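Local coordinates for uncharacterized protein (Bacteroides eggerthii DSM 20697, PDB 4ECO), which is of unknown function but, as a leucine-rich repeat protein, probably binds other proteins through its solenoid surface, at residues His115-Glu121 and His144-Phe149; Lys138-Arg142 and Leu251-Glu255; Val280-Ile286 and Gly313-Leu317. All blocks are in the same frame, centred on the assembly; numbering follows the deposited sequence.

Interaction 1 of 3, residues His115-Glu121 and His144-Phe149; sequences HGEKVNE and HYQKTF. With NA (sodium ion), chain C.
His115 turns its ring toward the first residues of helix 144-149 and meets two of them in different ways. Its NE2 lies 3.0 Å from His144 ND1 in a hydrogen bond that either histidine could donate, the two rings touching rim to rim. Over one face of the His115 ring stands Tyr145, whose CD2 comes 3.7 Å from His115 CG; the planes are 88° apart, an edge-to-face pair, and Tyr145 CB adds a CH-pi contact over the imidazole. The placement of the His115 ring follows from CG sitting between the backbone N and the carbonyl carbon (chi1 66°). Its other nitrogen, ND1, is hydrogen-bonded to Glu255. Glu117 binds the sodium ion instead, through OE2 at 2.8 Å, with the carbonyl oxygen of Ser192 as a further ligand. Val119 makes the apolar part of the contact: CG1 lies 3.7 Å from Phe149 CZ and also meets the methyl of Thr148. Last comes Glu121, whose OE1 accepts from His144 NE2 at 2.8 Å in a nearly straight bond (174°). The carboxylate lies at the edge of the imidazole, within its plane, yet the N-H arrives from above the plane of the carboxylate. A water donates to both Glu121 OE2 and Thr148 OG1, and that hydroxyl in turn donates to His144 O. A chain of hydrogen bonds thus runs from Glu255 through His115 and His144 to Glu121. With both outer nitrogens turned to carboxylates, the inner bond needs a further proton, so the pair probably carries a positive charge that the glutamates would stabilise.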
loop_
_atom_site.group_PDB
_atom_site.type_symbol
_atom_site.label_atom_id
_atom_site.label_comp_id
_atom_site.label_asym_id
_atom_site.label_seq_id
_atom_site.Cartn_x
_atom_site.Cartn_y
_atom_site.Cartn_z
ATOM N N HIS A 115 13.386 3.375 -8.039
ATOM C CA HIS A 115 12.269 2.433 -8.113
ATOM C C HIS A 115 11.411 2.774 -9.335
ATOM O O HIS A 115 10.754 1.879 -9.862
ATOM C CB HIS A 115 11.451 2.386 -6.817
ATOM C CG HIS A 115 10.723 3.640 -6.471
ATOM N ND1 HIS A 115 11.238 4.542 -5.568
ATOM C CD2 HIS A 115 9.504 4.074 -6.875
ATOM C CE1 HIS A 115 10.331 5.501 -5.461
ATOM N NE2 HIS A 115 9.274 5.269 -6.243
ATOM N N GLY A 116 11.505 4.027 -9.816
ATOM C CA GLY A 116 10.801 4.514 -10.995
ATOM C C GLY A 116 11.137 3.724 -12.248
ATOM O O GLY A 116 10.264 3.461 -13.076
ATOM N N GLU A 117 12.393 3.292 -12.374
ATOM C CA GLU A 117 12.889 2.527 -13.525
ATOM C C GLU A 117 12.157 1.185 -13.700
ATOM O O GLU A 117 11.968 0.750 -14.843
ATOM C CB GLU A 117 14.386 2.294 -13.387
ATOM C CG GLU A 117 15.193 3.571 -13.569
ATOM C CD GLU A 117 16.679 3.406 -13.329
ATOM O OE1 GLU A 117 17.038 2.818 -12.279
ATOM O OE2 GLU A 117 17.480 3.870 -14.179
ATOM N N LYS A 118 11.683 0.577 -12.590
ATOM C CA LYS A 118 10.931 -0.678 -12.627
ATOM C C LYS A 118 9.499 -0.452 -13.123
ATOM O O LYS A 118 8.874 -1.414 -13.571
ATOM C CB LYS A 118 10.909 -1.378 -11.234
ATOM C CG LYS A 118 12.216 -2.096 -10.804
ATOM C CD LYS A 118 12.728 -3.185 -11.787
ATOM C CE LYS A 118 14.023 -2.748 -12.435
ATOM N NZ LYS A 118 14.343 -3.472 -13.685
ATOM N N VAL A 119 8.977 0.797 -13.040
ATOM C CA VAL A 119 7.592 1.131 -13.471
ATOM C C VAL A 119 7.603 2.178 -14.615
ATOM O O VAL A 119 6.598 2.855 -14.839
ATOM C CB VAL A 119 6.652 1.594 -12.307
ATOM C CG1 VAL A 119 6.380 0.454 -11.337
ATOM C CG2 VAL A 119 7.197 2.813 -11.571
ATOM N N ASN A 120 8.732 2.283 -15.339
ATOM C CA ASN A 120 8.926 3.183 -16.485
ATOM C C ASN A 120 8.479 4.645 -16.147
ATOM O O ASN A 120 7.672 5.258 -16.860
ATOM C CB ASN A 120 8.175 2.644 -17.731
ATOM C CG ASN A 120 8.467 3.367 -19.019
ATOM O OD1 ASN A 120 9.538 3.974 -19.230
ATOM N ND2 ASN A 120 7.499 3.319 -19.911
ATOM N N GLU A 121 9.020 5.191 -15.042
ATOM C CA GLU A 121 8.747 6.555 -14.583
ATOM C C GLU A 121 10.006 7.261 -14.189
ATOM O O GLU A 121 10.845 6.669 -13.508
ATOM C CB GLU A 121 7.799 6.548 -13.386
ATOM C CG GLU A 121 6.350 6.244 -13.715
ATOM C CD GLU A 121 5.416 6.442 -12.542
ATOM O OE1 GLU A 121 5.377 7.570 -11.991
ATOM O OE2 GLU A 121 4.714 5.469 -12.180
ATOM N N HIS A 144 5.508 8.766 -3.582
ATOM C CA HIS A 144 5.479 8.033 -4.855
ATOM C C HIS A 144 5.601 6.521 -4.652
ATOM O O HIS A 144 4.870 5.797 -5.328
ATOM C CB HIS A 144 6.558 8.505 -5.849
ATOM C CG HIS A 144 6.435 7.861 -7.192
ATOM N ND1 HIS A 144 6.851 6.553 -7.410
ATOM C CD2 HIS A 144 5.927 8.362 -8.343
ATOM C CE1 HIS A 144 6.551 6.293 -8.673
ATOM N NE2 HIS A 144 6.009 7.357 -9.279
ATOM N N TYR A 145 6.524 6.033 -3.771
ATOM C CA TYR A 145 6.663 4.593 -3.594
ATOM C C TYR A 145 5.394 4.041 -2.976
ATOM O O TYR A 145 4.895 2.991 -3.409
ATOM C CB TYR A 145 7.893 4.214 -2.748
ATOM C CG TYR A 145 8.151 2.714 -2.677
ATOM C CD1 TYR A 145 7.563 1.929 -1.691
ATOM C CD2 TYR A 145 9.010 2.092 -3.575
ATOM C CE1 TYR A 145 7.818 0.560 -1.607
ATOM C CE2 TYR A 145 9.268 0.722 -3.502
ATOM C CZ TYR A 145 8.665 -0.038 -2.523
ATOM O OH TYR A 145 8.931 -1.376 -2.457
ATOM N N GLN A 146 4.847 4.791 -2.001
ATOM C CA GLN A 146 3.643 4.452 -1.267
ATOM C C GLN A 146 2.445 4.288 -2.206
ATOM O O GLN A 146 1.816 3.225 -2.178
ATOM C CB GLN A 146 3.359 5.529 -0.202
ATOM C CG GLN A 146 2.168 5.252 0.727
ATOM C CD GLN A 146 2.330 4.054 1.624
ATOM O OE1 GLN A 146 3.438 3.619 1.951
ATOM N NE2 GLN A 146 1.206 3.496 2.045
ATOM N N LYS A 147 2.161 5.295 -3.069
ATOM C CA LYS A 147 1.022 5.210 -3.983
ATOM C C LYS A 147 1.204 4.094 -5.006
ATOM O O LYS A 147 0.207 3.482 -5.384
ATOM C CB LYS A 147 0.699 6.552 -4.700
ATOM C CG LYS A 147 1.832 7.221 -5.491
ATOM C CD LYS A 147 1.336 8.425 -6.336
ATOM C CE LYS A 147 2.429 9.367 -6.846
ATOM N NZ LYS A 147 2.926 10.328 -5.799
ATOM N N THR A 148 2.445 3.789 -5.401
ATOM C CA THR A 148 2.732 2.809 -6.452
ATOM C C THR A 148 2.701 1.358 -5.972
ATOM O O THR A 148 2.137 0.511 -6.688
ATOM C CB THR A 148 4.107 3.077 -7.099
ATOM O OG1 THR A 148 4.183 4.458 -7.397
ATOM C CG2 THR A 148 4.329 2.274 -8.398
ATOM N N PHE A 149 3.343 1.066 -4.820
ATOM C CA PHE A 149 3.482 -0.310 -4.372
ATOM C C PHE A 149 2.833 -0.663 -3.041
ATOM O O PHE A 149 2.842 -1.860 -2.695
ATOM C CB PHE A 149 4.983 -0.626 -4.226
ATOM C CG PHE A 149 5.799 -0.453 -5.482
ATOM C CD1 PHE A 149 5.762 -1.413 -6.494
ATOM C CD2 PHE A 149 6.600 0.672 -5.660
ATOM C CE1 PHE A 149 6.520 -1.257 -7.648
ATOM C CE2 PHE A 149 7.376 0.816 -6.801
ATOM C CZ PHE A 149 7.326 -0.149 -7.792
HETATM NA NA NA C . 18.417 2.478 -16.447
HETATM O O HOH W 1 3.200 5.201 -9.778
#

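Interaction 2 of 3, residues Lys138-Arg142 and Leu251-Glu255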
loop_
_atom_site.group_PDB
_atom_site.type_symbol
_atom_site.label_atom_id
_atom_site.label_comp_id
_atom_site.label_asym_id
_atom_site.label_seq_id
_atom_site.Cartn_x
_atom_site.Cartn_y
_atom_site.Cartn_z
ATOM N N LYS A 138 7.813 17.990 -2.940
ATOM C CA LYS A 138 8.682 17.102 -2.179
ATOM C C LYS A 138 7.848 16.007 -1.552
ATOM O O LYS A 138 8.193 14.830 -1.696
ATOM C CB LYS A 138 9.463 17.882 -1.116
ATOM C CG LYS A 138 10.488 17.031 -0.363
ATOM C CD LYS A 138 11.027 17.724 0.892
ATOM C CE LYS A 138 12.123 16.924 1.535
ATOM N NZ LYS A 138 12.917 17.740 2.488
ATOM N N GLN A 139 6.713 16.387 -0.907
ATOM C CA GLN A 139 5.799 15.442 -0.264
ATOM C C GLN A 139 5.205 14.466 -1.274
ATOM O O GLN A 139 5.271 13.255 -1.053
ATOM C CB GLN A 139 4.683 16.166 0.495
ATOM C CG GLN A 139 4.940 16.168 1.994
ATOM C CD GLN A 139 5.072 14.779 2.575
ATOM O OE1 GLN A 139 4.193 13.912 2.406
ATOM N NE2 GLN A 139 6.176 14.551 3.286
ATOM N N LYS A 140 4.669 14.989 -2.393
ATOM C CA LYS A 140 4.090 14.198 -3.480
ATOM C C LYS A 140 5.055 13.101 -3.878
ATOM O O LYS A 140 4.687 11.925 -3.894
ATOM C CB LYS A 140 3.763 15.110 -4.682
ATOM C CG LYS A 140 2.958 14.461 -5.813
ATOM C CD LYS A 140 2.622 15.489 -6.887
ATOM C CE LYS A 140 1.902 14.909 -8.082
ATOM N NZ LYS A 140 2.833 14.377 -9.103
HETATM N N MSE A 141 6.302 13.502 -4.139
HETATM C CA MSE A 141 7.404 12.662 -4.576
HETATM C C MSE A 141 7.778 11.663 -3.505
HETATM O O MSE A 141 7.935 10.491 -3.840
HETATM C CB MSE A 141 8.609 13.519 -5.019
HETATM C CG MSE A 141 8.371 14.146 -6.412
HETATM SE SE MSE A 141 7.247 12.998 -7.701
HETATM C CE MSE A 141 5.976 14.200 -7.899
ATOM N N ARG A 142 7.829 12.084 -2.225
ATOM C CA ARG A 142 8.097 11.201 -1.086
ATOM C C ARG A 142 7.076 10.052 -1.033
ATOM O O ARG A 142 7.444 8.915 -0.749
ATOM C CB ARG A 142 8.056 12.001 0.234
ATOM C CG ARG A 142 9.325 12.757 0.562
ATOM C CD ARG A 142 9.320 13.254 1.986
ATOM N NE ARG A 142 10.682 13.480 2.473
ATOM C CZ ARG A 142 10.989 14.041 3.637
ATOM N NH1 ARG A 142 10.032 14.459 4.454
ATOM N NH2 ARG A 142 12.256 14.211 3.982
ATOM N N LEU A 251 20.761 16.378 3.359
ATOM C CA LEU A 251 20.409 15.092 2.767
ATOM C C LEU A 251 19.356 14.402 3.629
ATOM O O LEU A 251 19.687 13.801 4.641
ATOM C CB LEU A 251 21.672 14.219 2.567
ATOM C CG LEU A 251 21.481 12.908 1.790
ATOM C CD1 LEU A 251 20.833 13.124 0.435
ATOM C CD2 LEU A 251 22.787 12.201 1.612
ATOM N N THR A 252 18.080 14.506 3.210
ATOM C CA THR A 252 16.884 14.007 3.907
ATOM C C THR A 252 16.256 12.786 3.240
ATOM O O THR A 252 15.561 12.023 3.906
ATOM C CB THR A 252 15.800 15.116 3.991
ATOM O OG1 THR A 252 15.324 15.491 2.687
ATOM C CG2 THR A 252 16.272 16.339 4.748
ATOM N N ASP A 253 16.446 12.624 1.925
ATOM C CA ASP A 253 15.837 11.504 1.200
ATOM C C ASP A 253 16.889 10.651 0.526
ATOM O O ASP A 253 17.563 11.121 -0.381
ATOM C CB ASP A 253 14.828 12.012 0.164
ATOM C CG ASP A 253 13.621 12.709 0.750
ATOM O OD1 ASP A 253 13.792 13.793 1.346
ATOM O OD2 ASP A 253 12.502 12.206 0.559
ATOM N N VAL A 254 17.048 9.401 0.998
ATOM C CA VAL A 254 18.025 8.448 0.457
ATOM C C VAL A 254 17.315 7.149 0.079
ATOM O O VAL A 254 16.487 6.645 0.841
ATOM C CB VAL A 254 19.210 8.193 1.420
ATOM C CG1 VAL A 254 20.131 7.122 0.874
ATOM C CG2 VAL A 254 19.997 9.476 1.682
ATOM N N GLU A 255 17.640 6.616 -1.113
ATOM C CA GLU A 255 17.095 5.351 -1.609
ATOM C C GLU A 255 18.219 4.456 -2.156
ATOM O O GLU A 255 19.050 4.909 -2.953
ATOM C CB GLU A 255 16.033 5.596 -2.673
ATOM C CG GLU A 255 15.605 4.318 -3.374
ATOM C CD GLU A 255 14.431 4.422 -4.321
ATOM O OE1 GLU A 255 13.292 4.606 -3.841
ATOM O OE2 GLU A 255 14.642 4.275 -5.542
#
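Arg142, at the end of helix 135-142, and Asp253, at the start of strand 253-257, bring the two backbones closest, with their CA atoms 8.1 Å apart, so the gap is bridged by side chains. The arginine chain, extended from CG to NE (chi2 -167°), presents its guanidinium side-on. NE donates to Asp253 OD2 at 2.9 Å, within the guanidinium plane and on the syn side of the oxygen, while NH2 reaches Asp253 OD1 at 3.1 Å from above the carboxylate plane. OD1 also accepts from the neighbouring hydroxyl, Thr252 OG1, at 2.7 Å. Lys138 lies along one face of the Arg142 guanidinium through its CE, and its NZ makes a weak bond to Thr252 OG1, 3.3 Å away. Gln276 takes a further hydrogen bond from Arg142 NH2. With an alanine here in place of Asp253, the buried guanidinium would probably lose its counter-charge and be held less firmly, and the Thr252 hydroxyl would lose its acceptor. The arrangement is a side-on bidentate salt bridge that fastens a helix to the parallel strands of a leucine-rich repeat solenoid.

Interaction 3 of 3, residues Val280-Ile286 and Gly313-Leu317; sequences VACNRGI and GYNNL
The asparagine of the leucine-rich repeat consensus LxxLxLxxNxL, here Asn315, joins its own turn of the solenoid to the preceding one. Its amide is buried between the loops. ND2 donates to Val280 O at 3.1 Å, almost straight at 176° and within the amide plane, and also to Ile312 O, while OD1 receives a weak bond from Asn283 N. Asn283 occupies the equivalent place one turn earlier, its ND2 donating to Val256 O and its OD1 accepting from Cys259 N, so this kind of amide bonding recurs in two successive turns. Next to the Asn315 amide the backbones join directly, Cys282 N donating to Gly313 O at 3.2 Å. Cys282 SG rests 3.7 Å from Tyr314 CB and approaches the phenol ring obliquely, as a sulfur-aromatic contact. The extended chain of Arg284 runs over the Tyr314 backbone, CG lying 3.5 Å from Tyr314 O, and its NH2 goes on to Tyr339 O. Asn316 clasps the turn from Asn283 to Ile286: its ND2 donates to Arg284 O and to Ile286 O, 2.8 Å in each case, with both acceptors in the amide plane. A water accepts from Asn316 N and lies beside Asn283 O and Ile286 O. Leu291 of helix 288-300 packs on Ile286 and Asn315, whereas Tyr145 of helix 144-149 touches Ala281 and Tyr314, and Tyr257 of strand 253-257 lies against Ala281 and Cys282.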
loop_
_atom_site.group_PDB
_atom_site.type_symbol
_atom_site.label_atom_id
_atom_site.label_comp_id
_atom_site.label_asym_id
_atom_site.label_seq_id
_atom_site.Cartn_x
_atom_site.Cartn_y
_atom_site.Cartn_z
ATOM N N VAL A 280 14.929 1.126 1.339
ATOM C CA VAL A 280 15.897 0.026 1.227
ATOM C C VAL A 280 15.138 -1.248 0.832
ATOM O O VAL A 280 15.514 -2.362 1.224
ATOM C CB VAL A 280 16.778 -0.170 2.505
ATOM C CG1 VAL A 280 17.859 0.916 2.599
ATOM C CG2 VAL A 280 15.931 -0.219 3.785
ATOM N N ALA A 281 14.082 -1.070 0.015
ATOM C CA ALA A 281 13.257 -2.175 -0.460
ATOM C C ALA A 281 13.978 -3.006 -1.549
ATOM O O ALA A 281 14.865 -2.490 -2.232
ATOM C CB ALA A 281 11.946 -1.638 -0.988
ATOM N N CYS A 282 13.594 -4.290 -1.692
ATOM C CA CYS A 282 14.055 -5.280 -2.686
ATOM C C CYS A 282 15.500 -5.675 -2.526
ATOM O O CYS A 282 16.064 -6.180 -3.504
ATOM C CB CYS A 282 13.816 -4.826 -4.126
ATOM S SG CYS A 282 12.086 -4.603 -4.583
ATOM N N ASN A 283 16.101 -5.530 -1.349
ATOM C CA ASN A 283 17.488 -5.977 -1.199
ATOM C C ASN A 283 17.491 -7.379 -0.565
ATOM O O ASN A 283 17.850 -7.559 0.600
ATOM C CB ASN A 283 18.280 -4.970 -0.414
ATOM C CG ASN A 283 18.370 -3.633 -1.087
ATOM O OD1 ASN A 283 18.716 -3.530 -2.274
ATOM N ND2 ASN A 283 18.083 -2.577 -0.338
ATOM N N ARG A 284 17.042 -8.372 -1.357
ATOM C CA ARG A 284 16.877 -9.748 -0.923
ATOM C C ARG A 284 18.161 -10.537 -0.923
ATOM O O ARG A 284 18.143 -11.684 -0.468
ATOM C CB ARG A 284 15.834 -10.458 -1.751
ATOM C CG ARG A 284 14.502 -10.393 -1.031
ATOM C CD ARG A 284 13.365 -10.934 -1.850
ATOM N NE ARG A 284 12.132 -10.819 -1.082
ATOM C CZ ARG A 284 10.927 -11.099 -1.543
ATOM N NH1 ARG A 284 10.771 -11.536 -2.789
ATOM N NH2 ARG A 284 9.859 -10.935 -0.766
ATOM N N GLY A 285 19.281 -9.907 -1.296
ATOM C CA GLY A 285 20.596 -10.518 -1.164
ATOM C C GLY A 285 21.056 -10.447 0.282
ATOM O O GLY A 285 21.941 -11.207 0.700
ATOM N N ILE A 286 20.455 -9.511 1.055
ATOM C CA ILE A 286 20.737 -9.248 2.467
ATOM C C ILE A 286 19.921 -10.195 3.329
ATOM O O ILE A 286 18.687 -10.181 3.255
ATOM C CB ILE A 286 20.470 -7.759 2.887
ATOM C CG1 ILE A 286 20.941 -6.730 1.814
ATOM C CG2 ILE A 286 21.051 -7.466 4.298
ATOM C CD1 ILE A 286 20.655 -5.243 2.125
ATOM N N GLY A 313 10.010 -3.071 2.440
ATOM C CA GLY A 313 9.314 -4.209 1.844
ATOM C C GLY A 313 10.184 -5.013 0.888
ATOM O O GLY A 313 11.270 -4.560 0.505
ATOM N N TYR A 314 9.707 -6.211 0.479
ATOM C CA TYR A 314 10.410 -7.133 -0.432
ATOM C C TYR A 314 11.836 -7.463 0.112
ATOM O O TYR A 314 12.834 -7.369 -0.593
ATOM C CB TYR A 314 10.478 -6.586 -1.863
ATOM C CG TYR A 314 9.132 -6.426 -2.536
ATOM C CD1 TYR A 314 8.549 -7.483 -3.231
ATOM C CD2 TYR A 314 8.469 -5.201 -2.537
ATOM C CE1 TYR A 314 7.318 -7.336 -3.872
ATOM C CE2 TYR A 314 7.229 -5.052 -3.159
ATOM C CZ TYR A 314 6.670 -6.118 -3.844
ATOM O OH TYR A 314 5.478 -5.977 -4.497
ATOM N N ASN A 315 11.901 -7.866 1.371
ATOM C CA ASN A 315 13.158 -8.175 2.008
ATOM C C ASN A 315 13.031 -9.501 2.761
ATOM O O ASN A 315 12.020 -10.194 2.592
ATOM C CB ASN A 315 13.588 -7.012 2.917
ATOM C CG ASN A 315 14.308 -5.915 2.173
ATOM O OD1 ASN A 315 15.287 -6.153 1.446
ATOM N ND2 ASN A 315 13.904 -4.678 2.406
ATOM N N ASN A 316 14.062 -9.878 3.550
ATOM C CA ASN A 316 14.071 -11.159 4.232
ATOM C C ASN A 316 13.946 -11.062 5.764
ATOM O O ASN A 316 14.209 -12.074 6.440
ATOM C CB ASN A 316 15.362 -11.885 3.887
ATOM C CG ASN A 316 15.577 -12.129 2.419
ATOM O OD1 ASN A 316 14.728 -12.683 1.687
ATOM N ND2 ASN A 316 16.745 -11.738 1.964
ATOM N N LEU A 317 13.525 -9.897 6.319
ATOM C CA LEU A 317 13.394 -9.692 7.770
ATOM C C LEU A 317 12.573 -10.774 8.456
ATOM O O LEU A 317 11.456 -11.036 8.016
ATOM C CB LEU A 317 12.736 -8.346 8.089
ATOM C CG LEU A 317 13.482 -7.076 7.774
ATOM C CD1 LEU A 317 12.525 -5.875 7.843
ATOM C CD2 LEU A 317 14.674 -6.904 8.704
HETATM O O HOH W 2 16.450 -8.438 2.962
#

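In the fold
After strand 109-111 the chain leaves the run of parallel strands, and interaction 1 closes the excursion from 115-121 by folding it back onto helix 144-149. Helix 135-142 lies within that loop, yet its partner, 251-255, comes over a hundred residues later, so interactions 1 and 2 cross: the first folds the insertion upon itself, the second ties it to strand 253-257, and the His115-Glu255 hydrogen bond joins both contacts there. Interaction 3 follows in series, its loop of 26 residues, which includes helix 288-300, joining successive turns of the solenoid. It meets interaction 1 where Tyr145 OH packs on Ala281 CB, but does not touch interaction 2, about 6 Å away at the nearest atoms.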